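Local coordinates for exopolysaccharide biosynthesis protein (Pantoea stewartii subsp. stewartii DC283, PDB 6TGF) that modifies the glycan of the bacterial biofilm, probably as a hydrolase, on a trimeric parallel beta-helix scaffold like that of bacteriophage tailspikes, at residues Thr412-Ser417 against Pro433-Ser438; Asn456-Ile461 against His477-Thr482. All blocks are in the same frame, centred on the assembly; numbering follows the deposited sequence.

Contact 1 of 2, residues Thr412-Ser417 against Pro433-Ser438; sequences TAIELS and PRCSQS. With EDO (1,2-ethanediol), chain Z.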
ATOM      1  N   THR B 412     -10.270   6.592 -15.308  1.00 32.19           N
ATOM      2  CA  THR B 412      -9.780   7.407 -14.162  1.00 31.40           C
ATOM      3  C   THR B 412      -9.397   6.500 -12.986  1.00 30.48           C
ATOM      4  O   THR B 412     -10.098   5.497 -12.756  1.00 30.45           O
ATOM      5  CB  THR B 412     -10.829   8.446 -13.744  1.00 31.53           C
ATOM      6  OG1 THR B 412     -11.118   9.255 -14.885  1.00 31.67           O
ATOM      7  CG2 THR B 412     -10.374   9.325 -12.599  1.00 31.53           C
ATOM      8  N   ALA B 413      -8.320   6.861 -12.280  1.00 29.71           N
ATOM      9  CA  ALA B 413      -7.886   6.282 -10.986  1.00 29.07           C
ATOM     10  C   ALA B 413      -7.787   4.754 -11.088  1.00 28.42           C
ATOM     11  O   ALA B 413      -8.414   4.057 -10.263  1.00 28.46           O
ATOM     12  CB  ALA B 413      -8.832   6.717  -9.894  1.00 29.16           C
ATOM     13  N   ILE B 414      -7.022   4.260 -12.066  1.00 27.69           N
ATOM     14  CA  ILE B 414      -6.656   2.819 -12.203  1.00 27.15           C
ATOM     15  C   ILE B 414      -5.405   2.587 -11.349  1.00 26.64           C
ATOM     16  O   ILE B 414      -4.392   3.263 -11.604  1.00 26.58           O
ATOM     17  CB  ILE B 414      -6.415   2.424 -13.677  1.00 27.18           C
ATOM     18  CG1 ILE B 414      -7.529   2.908 -14.614  1.00 27.30           C
ATOM     19  CG2 ILE B 414      -6.176   0.923 -13.795  1.00 27.09           C
ATOM     20  CD1 ILE B 414      -8.706   1.972 -14.746  1.00 27.27           C
ATOM     21  N   GLU B 415      -5.476   1.682 -10.368  1.00 26.13           N
ATOM     22  CA  GLU B 415      -4.331   1.332  -9.485  1.00 25.82           C
ATOM     23  C   GLU B 415      -4.095  -0.183  -9.542  1.00 25.36           C
ATOM     24  O   GLU B 415      -4.826  -0.922  -8.855  1.00 25.29           O
ATOM     25  CB  GLU B 415      -4.587   1.821  -8.057  1.00 25.98           C
ATOM     26  CG  GLU B 415      -3.421   1.570  -7.118  1.00 26.10           C
ATOM     27  CD  GLU B 415      -3.524   2.267  -5.773  1.00 26.35           C
ATOM     28  OE1 GLU B 415      -2.483   2.409  -5.109  1.00 26.51           O
ATOM     29  OE2 GLU B 415      -4.645   2.660  -5.390  1.00 26.63           O
ATOM     30  N   LEU B 416      -3.117  -0.612 -10.345  1.00 24.91           N
ATOM     31  CA  LEU B 416      -2.667  -2.026 -10.455  1.00 24.69           C
ATOM     32  C   LEU B 416      -1.427  -2.204  -9.576  1.00 24.63           C
ATOM     33  O   LEU B 416      -0.459  -1.447  -9.776  1.00 24.61           O
ATOM     34  CB  LEU B 416      -2.347  -2.355 -11.915  1.00 24.61           C
ATOM     35  CG  LEU B 416      -3.389  -1.921 -12.946  1.00 24.61           C
ATOM     36  CD1 LEU B 416      -2.859  -2.135 -14.354  1.00 24.75           C
ATOM     37  CD2 LEU B 416      -4.702  -2.664 -12.749  1.00 24.55           C
ATOM     38  N   SER B 417      -1.451  -3.159  -8.642  1.00 24.66           N
ATOM     39  CA  SER B 417      -0.363  -3.375  -7.652  1.00 24.86           C
ATOM     40  C   SER B 417      -0.132  -4.871  -7.396  1.00 25.13           C
ATOM     41  O   SER B 417      -1.112  -5.641  -7.434  1.00 25.03           O
ATOM     42  CB  SER B 417      -0.657  -2.637  -6.373  1.00 24.78           C
ATOM     43  OG  SER B 417      -1.894  -3.057  -5.818  1.00 24.72           O
ATOM     44  N   PRO B 433      -5.747   2.177 -22.535  1.00 31.40           N
ATOM     45  CA  PRO B 433      -5.526   3.504 -23.111  1.00 31.65           C
ATOM     46  C   PRO B 433      -6.298   4.599 -22.357  1.00 31.76           C
ATOM     47  O   PRO B 433      -7.335   4.299 -21.788  1.00 31.86           O
ATOM     48  CB  PRO B 433      -6.046   3.372 -24.552  1.00 32.07           C
ATOM     49  CG  PRO B 433      -7.048   2.238 -24.488  1.00 32.06           C
ATOM     50  CD  PRO B 433      -6.507   1.294 -23.435  1.00 31.73           C
ATOM     51  N   ARG B 434      -5.766   5.826 -22.364  1.00 31.80           N
ATOM     52  CA  ARG B 434      -6.404   7.039 -21.783  1.00 31.86           C
ATOM     53  C   ARG B 434      -6.781   6.792 -20.316  1.00 31.41           C
ATOM     54  O   ARG B 434      -7.939   7.068 -19.949  1.00 31.58           O
ATOM     55  CB  ARG B 434      -7.647   7.427 -22.590  1.00 32.47           C
ATOM     56  CG  ARG B 434      -7.375   7.767 -24.047  1.00 32.94           C
ATOM     57  CD  ARG B 434      -8.622   8.350 -24.679  1.00 33.52           C
ATOM     58  NE  ARG B 434      -8.467   8.646 -26.095  1.00 34.09           N
ATOM     59  CZ  ARG B 434      -9.424   9.140 -26.875  1.00 34.60           C
ATOM     60  NH1 ARG B 434     -10.626   9.397 -26.381  1.00 34.70           N
ATOM     61  NH2 ARG B 434      -9.177   9.378 -28.151  1.00 35.10           N
ATOM     62  N   CYS B 435      -5.840   6.288 -19.514  1.00 30.84           N
ATOM     63  CA  CYS B 435      -5.984   6.124 -18.043  1.00 30.40           C
ATOM     64  C   CYS B 435      -5.319   7.314 -17.342  1.00 30.18           C
ATOM     65  O   CYS B 435      -4.079   7.425 -17.416  1.00 30.29           O
ATOM     66  CB  CYS B 435      -5.374   4.811 -17.570  1.00 30.18           C
ATOM     67  SG  CYS B 435      -6.386   3.365 -17.975  1.00 30.31           S
ATOM     68  N   SER B 436      -6.123   8.172 -16.705  1.00 29.91           N
ATOM     69  CA  SER B 436      -5.679   9.409 -16.009  1.00 29.72           C
ATOM     70  C   SER B 436      -5.619   9.158 -14.496  1.00 29.31           C
ATOM     71  O   SER B 436      -6.381   8.298 -14.013  1.00 29.22           O
ATOM     72  CB  SER B 436      -6.586  10.564 -16.346  1.00 30.07           C
ATOM     73  OG  SER B 436      -6.822  10.632 -17.746  1.00 30.22           O
ATOM     74  N   GLN B 437      -4.736   9.877 -13.793  1.00 29.01           N
ATOM     75  CA  GLN B 437      -4.535   9.804 -12.317  1.00 28.65           C
ATOM     76  C   GLN B 437      -4.352   8.341 -11.880  1.00 28.13           C
ATOM     77  O   GLN B 437      -4.926   7.959 -10.840  1.00 28.17           O
ATOM     78  CB  GLN B 437      -5.721  10.447 -11.590  1.00 28.95           C
ATOM     79  CG  GLN B 437      -5.885  11.937 -11.863  1.00 29.32           C
ATOM     80  CD  GLN B 437      -6.613  12.237 -13.152  1.00 29.62           C
ATOM     81  OE1 GLN B 437      -6.125  12.978 -14.002  1.00 29.95           O
ATOM     82  NE2 GLN B 437      -7.795  11.666 -13.306  1.00 29.68           N
ATOM     83  N   SER B 438      -3.565   7.560 -12.629  1.00 27.46           N
ATOM     84  CA  SER B 438      -3.426   6.087 -12.471  1.00 26.95           C
ATOM     85  C   SER B 438      -2.038   5.721 -11.924  1.00 26.45           C
ATOM     86  O   SER B 438      -1.115   6.550 -12.054  1.00 26.42           O
ATOM     87  CB  SER B 438      -3.717   5.399 -13.774  1.00 26.98           C
ATOM     88  OG  SER B 438      -5.080   5.574 -14.131  1.00 27.13           O
TER
HETATM   89  C1  EDO Z 804      -7.228  14.781 -16.775  1.00 70.00           C
HETATM   90  O1  EDO Z 804      -7.465  13.844 -17.809  1.00 69.46           O
HETATM   91  C2  EDO Z 804      -5.913  15.466 -16.898  1.00 70.06           C
HETATM   92  O2  EDO Z 804      -5.948  16.866 -16.672  1.00 70.08           O

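Contact 2 of 2, residues Asn456-Ile461 against His477-Thr482; sequences NGQWII and HSRLNT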
ATOM      1  N   ASN B 456      -1.522   7.573 -24.128  1.00 28.67           N
ATOM      2  CA  ASN B 456      -2.372   8.765 -23.853  1.00 28.52           C
ATOM      3  C   ASN B 456      -2.807   8.771 -22.381  1.00 28.13           C
ATOM      4  O   ASN B 456      -3.877   9.341 -22.083  1.00 28.25           O
ATOM      5  CB  ASN B 456      -3.578   8.810 -24.797  1.00 28.74           C
ATOM      6  CG  ASN B 456      -3.206   9.221 -26.205  1.00 28.94           C
ATOM      7  OD1 ASN B 456      -2.610  10.276 -26.406  1.00 28.85           O
ATOM      8  ND2 ASN B 456      -3.564   8.406 -27.183  1.00 29.10           N
ATOM      9  N   GLY B 457      -1.994   8.187 -21.494  1.00 27.55           N
ATOM     10  CA  GLY B 457      -2.324   7.991 -20.069  1.00 27.01           C
ATOM     11  C   GLY B 457      -1.603   8.977 -19.169  1.00 26.57           C
ATOM     12  O   GLY B 457      -0.920   9.882 -19.693  1.00 26.54           O
ATOM     13  N   GLN B 458      -1.777   8.808 -17.856  1.00 26.04           N
ATOM     14  CA  GLN B 458      -1.052   9.537 -16.780  1.00 25.57           C
ATOM     15  C   GLN B 458      -0.797   8.546 -15.639  1.00 25.11           C
ATOM     16  O   GLN B 458      -1.751   8.252 -14.887  1.00 25.08           O
ATOM     17  CB  GLN B 458      -1.861  10.746 -16.310  1.00 25.66           C
ATOM     18  CG  GLN B 458      -1.153  11.593 -15.262  1.00 25.57           C
ATOM     19  CD  GLN B 458      -2.053  12.660 -14.684  1.00 25.63           C
ATOM     20  OE1 GLN B 458      -3.188  12.399 -14.292  1.00 25.58           O
ATOM     21  NE2 GLN B 458      -1.544  13.878 -14.623  1.00 25.65           N
ATOM     22  N   TRP B 459       0.438   8.043 -15.535  1.00 24.62           N
ATOM     23  CA  TRP B 459       0.805   6.890 -14.671  1.00 24.17           C
ATOM     24  C   TRP B 459       1.976   7.254 -13.754  1.00 23.88           C
ATOM     25  O   TRP B 459       2.975   7.800 -14.259  1.00 23.85           O
ATOM     26  CB  TRP B 459       1.155   5.671 -15.531  1.00 24.10           C
ATOM     27  CG  TRP B 459       0.003   5.096 -16.296  1.00 24.15           C
ATOM     28  CD1 TRP B 459      -0.407   5.442 -17.550  1.00 24.27           C
ATOM     29  CD2 TRP B 459      -0.877   4.043 -15.864  1.00 24.11           C
ATOM     30  NE1 TRP B 459      -1.485   4.685 -17.925  1.00 24.35           N
ATOM     31  CE2 TRP B 459      -1.796   3.817 -16.912  1.00 24.20           C
ATOM     32  CE3 TRP B 459      -0.980   3.273 -14.699  1.00 24.04           C
ATOM     33  CZ2 TRP B 459      -2.800   2.854 -16.824  1.00 24.23           C
ATOM     34  CZ3 TRP B 459      -1.976   2.323 -14.612  1.00 24.04           C
ATOM     35  CH2 TRP B 459      -2.873   2.118 -15.662  1.00 24.13           C
ATOM     36  N   ILE B 460       1.838   6.962 -12.457  1.00 23.64           N
ATOM     37  CA  ILE B 460       2.979   6.680 -11.537  1.00 23.41           C
ATOM     38  C   ILE B 460       3.299   5.189 -11.688  1.00 23.30           C
ATOM     39  O   ILE B 460       2.369   4.374 -11.541  1.00 23.16           O
ATOM     40  CB  ILE B 460       2.662   7.058 -10.074  1.00 23.33           C
ATOM     41  CG1 ILE B 460       2.504   8.571  -9.899  1.00 23.36           C
ATOM     42  CG2 ILE B 460       3.721   6.494  -9.134  1.00 23.34           C
ATOM     43  CD1 ILE B 460       1.998   8.990  -8.533  1.00 23.45           C
ATOM     44  N   ILE B 461       4.554   4.851 -11.995  1.00 23.32           N
ATOM     45  CA  ILE B 461       5.016   3.444 -12.193  1.00 23.30           C
ATOM     46  C   ILE B 461       6.252   3.205 -11.318  1.00 23.43           C
ATOM     47  O   ILE B 461       7.355   3.608 -11.729  1.00 23.46           O
ATOM     48  CB  ILE B 461       5.280   3.150 -13.684  1.00 23.26           C
ATOM     49  CG1 ILE B 461       4.080   3.549 -14.553  1.00 23.24           C
ATOM     50  CG2 ILE B 461       5.669   1.691 -13.877  1.00 23.32           C
ATOM     51  CD1 ILE B 461       4.245   3.265 -16.032  1.00 23.32           C
ATOM     52  N   HIS B 477       2.419   9.058 -26.183  1.00 32.50           N
ATOM     53  CA  HIS B 477       1.878  10.333 -25.633  1.00 32.16           C
ATOM     54  C   HIS B 477       1.507  10.174 -24.153  1.00 31.41           C
ATOM     55  O   HIS B 477       0.745  11.021 -23.650  1.00 31.64           O
ATOM     56  CB  HIS B 477       0.658  10.804 -26.443  1.00 32.54           C
ATOM     57  CG  HIS B 477       0.922  11.001 -27.898  1.00 33.03           C
ATOM     58  ND1 HIS B 477       1.689  12.045 -28.377  1.00 33.19           N
ATOM     59  CD2 HIS B 477       0.511  10.304 -28.979  1.00 33.45           C
ATOM     60  CE1 HIS B 477       1.749  11.974 -29.691  1.00 33.62           C
ATOM     61  NE2 HIS B 477       1.033  10.916 -30.086  1.00 33.80           N
ATOM     62  N   SER B 478       2.021   9.140 -23.476  1.00 30.55           N
ATOM     63  CA  SER B 478       1.642   8.789 -22.083  1.00 29.92           C
ATOM     64  C   SER B 478       2.508   9.581 -21.097  1.00 29.24           C
ATOM     65  O   SER B 478       3.742   9.583 -21.260  1.00 29.28           O
ATOM     66  CB  SER B 478       1.740   7.306 -21.842  1.00 29.81           C
ATOM     67  OG  SER B 478       0.948   6.929 -20.726  1.00 29.65           O
ATOM     68  N   ARG B 479       1.873  10.226 -20.116  1.00 28.63           N
ATOM     69  CA  ARG B 479       2.535  11.090 -19.101  1.00 28.18           C
ATOM     70  C   ARG B 479       3.019  10.206 -17.944  1.00 27.57           C
ATOM     71  O   ARG B 479       2.243  10.002 -16.987  1.00 27.51           O
ATOM     72  CB  ARG B 479       1.565  12.178 -18.629  1.00 28.35           C
ATOM     73  CG  ARG B 479       1.006  13.049 -19.746  1.00 28.65           C
ATOM     74  CD  ARG B 479      -0.093  13.971 -19.255  1.00 28.82           C
ATOM     75  NE  ARG B 479      -1.356  13.284 -19.024  1.00 28.85           N
ATOM     76  CZ  ARG B 479      -2.401  13.803 -18.382  1.00 29.01           C
ATOM     77  NH1 ARG B 479      -2.346  15.028 -17.885  1.00 29.13           N
ATOM     78  NH2 ARG B 479      -3.503  13.089 -18.235  1.00 29.11           N
ATOM     79  N   LEU B 480       4.252   9.698 -18.037  1.00 26.97           N
ATOM     80  CA  LEU B 480       4.820   8.706 -17.084  1.00 26.46           C
ATOM     81  C   LEU B 480       5.617   9.425 -15.989  1.00 26.14           C
ATOM     82  O   LEU B 480       6.250  10.454 -16.290  1.00 26.15           O
ATOM     83  CB  LEU B 480       5.702   7.713 -17.848  1.00 26.40           C
ATOM     84  CG  LEU B 480       5.050   7.033 -19.051  1.00 26.49           C
ATOM     85  CD1 LEU B 480       5.942   5.923 -19.586  1.00 26.53           C
ATOM     86  CD2 LEU B 480       3.673   6.483 -18.704  1.00 26.42           C
ATOM     87  N   ASN B 481       5.568   8.884 -14.768  1.00 25.79           N
ATOM     88  CA  ASN B 481       6.315   9.360 -13.573  1.00 25.56           C
ATOM     89  C   ASN B 481       6.847   8.117 -12.843  1.00 25.39           C
ATOM     90  O   ASN B 481       6.112   7.563 -12.002  1.00 25.47           O
ATOM     91  CB  ASN B 481       5.423  10.251 -12.701  1.00 25.58           C
ATOM     92  CG  ASN B 481       6.193  11.101 -11.714  1.00 25.65           C
ATOM     93  OD1 ASN B 481       7.328  10.786 -11.360  1.00 25.65           O
ATOM     94  ND2 ASN B 481       5.581  12.183 -11.261  1.00 25.75           N
ATOM     95  N   THR B 482       8.066   7.676 -13.176  1.00 25.12           N
ATOM     96  CA  THR B 482       8.534   6.282 -12.939  1.00 25.01           C
ATOM     97  C   THR B 482       9.739   6.247 -11.994  1.00 24.89           C
ATOM     98  O   THR B 482      10.521   7.218 -11.982  1.00 24.85           O
ATOM     99  CB  THR B 482       8.857   5.580 -14.266  1.00 25.03           C
ATOM    100  OG1 THR B 482      10.148   5.998 -14.711  1.00 25.21           O
ATOM    101  CG2 THR B 482       7.836   5.859 -15.347  1.00 25.00           C
TER
HETATM  102  O   HOH W   1      -4.216  10.712 -19.331  1.00 32.79           O
HETATM  103  O   HOH W   2      -1.356  11.560 -21.983  1.00 30.02           O

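Contact 1 of 2, residues Thr412-Ser417 against Pro433-Ser438
Ile-414 meets Ser-438 through both its backbone and its side chain. The Ile-414 N-H points at Ser-438 OG, 3.1 Å between Ile-414 N and Ser-438 OG, and the same hydroxyl donates a hydrogen bond to Ser-436 O, 3.0 Å from Ser-438 OG. This second donor stands above the carbonyl plane of Ser-436 and leaves the outer end of the carbonyl to the backbone: Ala-413 N lies 3.0 Å from Ser-436 O, nearly in line with the C=O bond. Serine suits the place because its hydroxyl can accept and donate at once, bridging two backbone groups where the strands turn. Ser-438 OG lies beside its own backbone N (chi1 -66°), folded back over the preceding residues and so close to Ser-436 O.

Ile-414 adds an apolar patch. Its CG1 branch, anti to the carbonyl carbon (chi1 -48°), reaches Cys-435 SG at 3.6 Å, and Trp-459 packs against Ile-414, Cys-435 and Ser-438 alike. Thr-412, paired in parallel with Ser-436, sends its methyl group alongside the Gln-437 side chain, the two pointing the same way, while Trp-444 of the second subunit packs on Thr-412. On Ser-436, OG makes a weak hydrogen bond of 3.3 Å to O1 of an ethanediol.

Ala-413 and Gln-437 both adopt left-handed backbone angles, and Ala-413 CA rests 3.4 Å from Gln-437 O. Such matched kinks, stacked between short parallel strands, mark the corner of successive coils in a parallel beta-helix.

Contact 2 of 2, residues Asn456-Ile461 against His477-Thr482
Arg-479 lays one face of its guanidinium on the Gln-458 side chain, amide and guanidinium planes 10° apart, with Gln-458 NE2 offset toward the rim and Gln-458 CB 3.4 Å from Arg-479 NH2. The stack joins neighbouring coils of a parallel beta-helix. A water in the guanidinium plane takes a hydrogen bond from NH2 and gives one to Asn-456 O. Gly-457 O lies at the edge. The bend at chi3 (-75°) turns the arginine back over the neighbouring strand, while Gln-458 OE1 is engaged by Gln-437 N.

Asn-456 and His-477 lie side by side, pointing the same way, the amide and ring planes nearly parallel (6° apart), with Asn-456 OD1 3.3 Å from His-477 CB; the hydrogen bond to this oxygen comes from Trp-502 N. At the edge of the Trp-459 ring sits Ser-478 OG, hydrogen-bonded to Ile-454 O.

Trp-459, Leu-480, Ile-461 and Thr-482 share one face, where Leu-480 CD2 meets Trp-459 CB at 4.1 Å and also touches Ile-461. The other face carries Gln-458, Arg-479, Ile-460 and Asn-481 toward the second subunit, whose Val-513 O accepts a hydrogen bond from Asn-481 ND2. Alternating backbone bonds join the strands. Glycine fits at 457 because, without a side chain, it leaves room for Trp-459 NE1. Its carbonyl oxygen takes several donors: Arg-479 N at 2.8 Å from Gly-457 O, weakly Arg-479 NE, and a second water that also donates to His-477 O.

Overall arrangement
Contacts 1 and 2 follow in series along the chain and stack along the beta-helix, their centres about 9 Å apart. The range 433-438 lies directly against 456-461, so four consecutive coils are joined. Two probable backbone hydrogen bonds make the junction: Cys-435 O to Gln-458 N at 2.7 Å and Ser-438 N to Gln-458 O at 3.0 Å. At the same junction Trp-459 CZ2 meets Cys-435 CB, and Trp-459 CE3 lies 3.6 Å from Ser-438 CB. Both contacts also face the second subunit, where Gln-484 of that subunit hydrogen-bonds Ser-438 O and packs on Gln-458 and Ile-460. Ethanediol molecules, probably from the crystallisation liquor, lie near both.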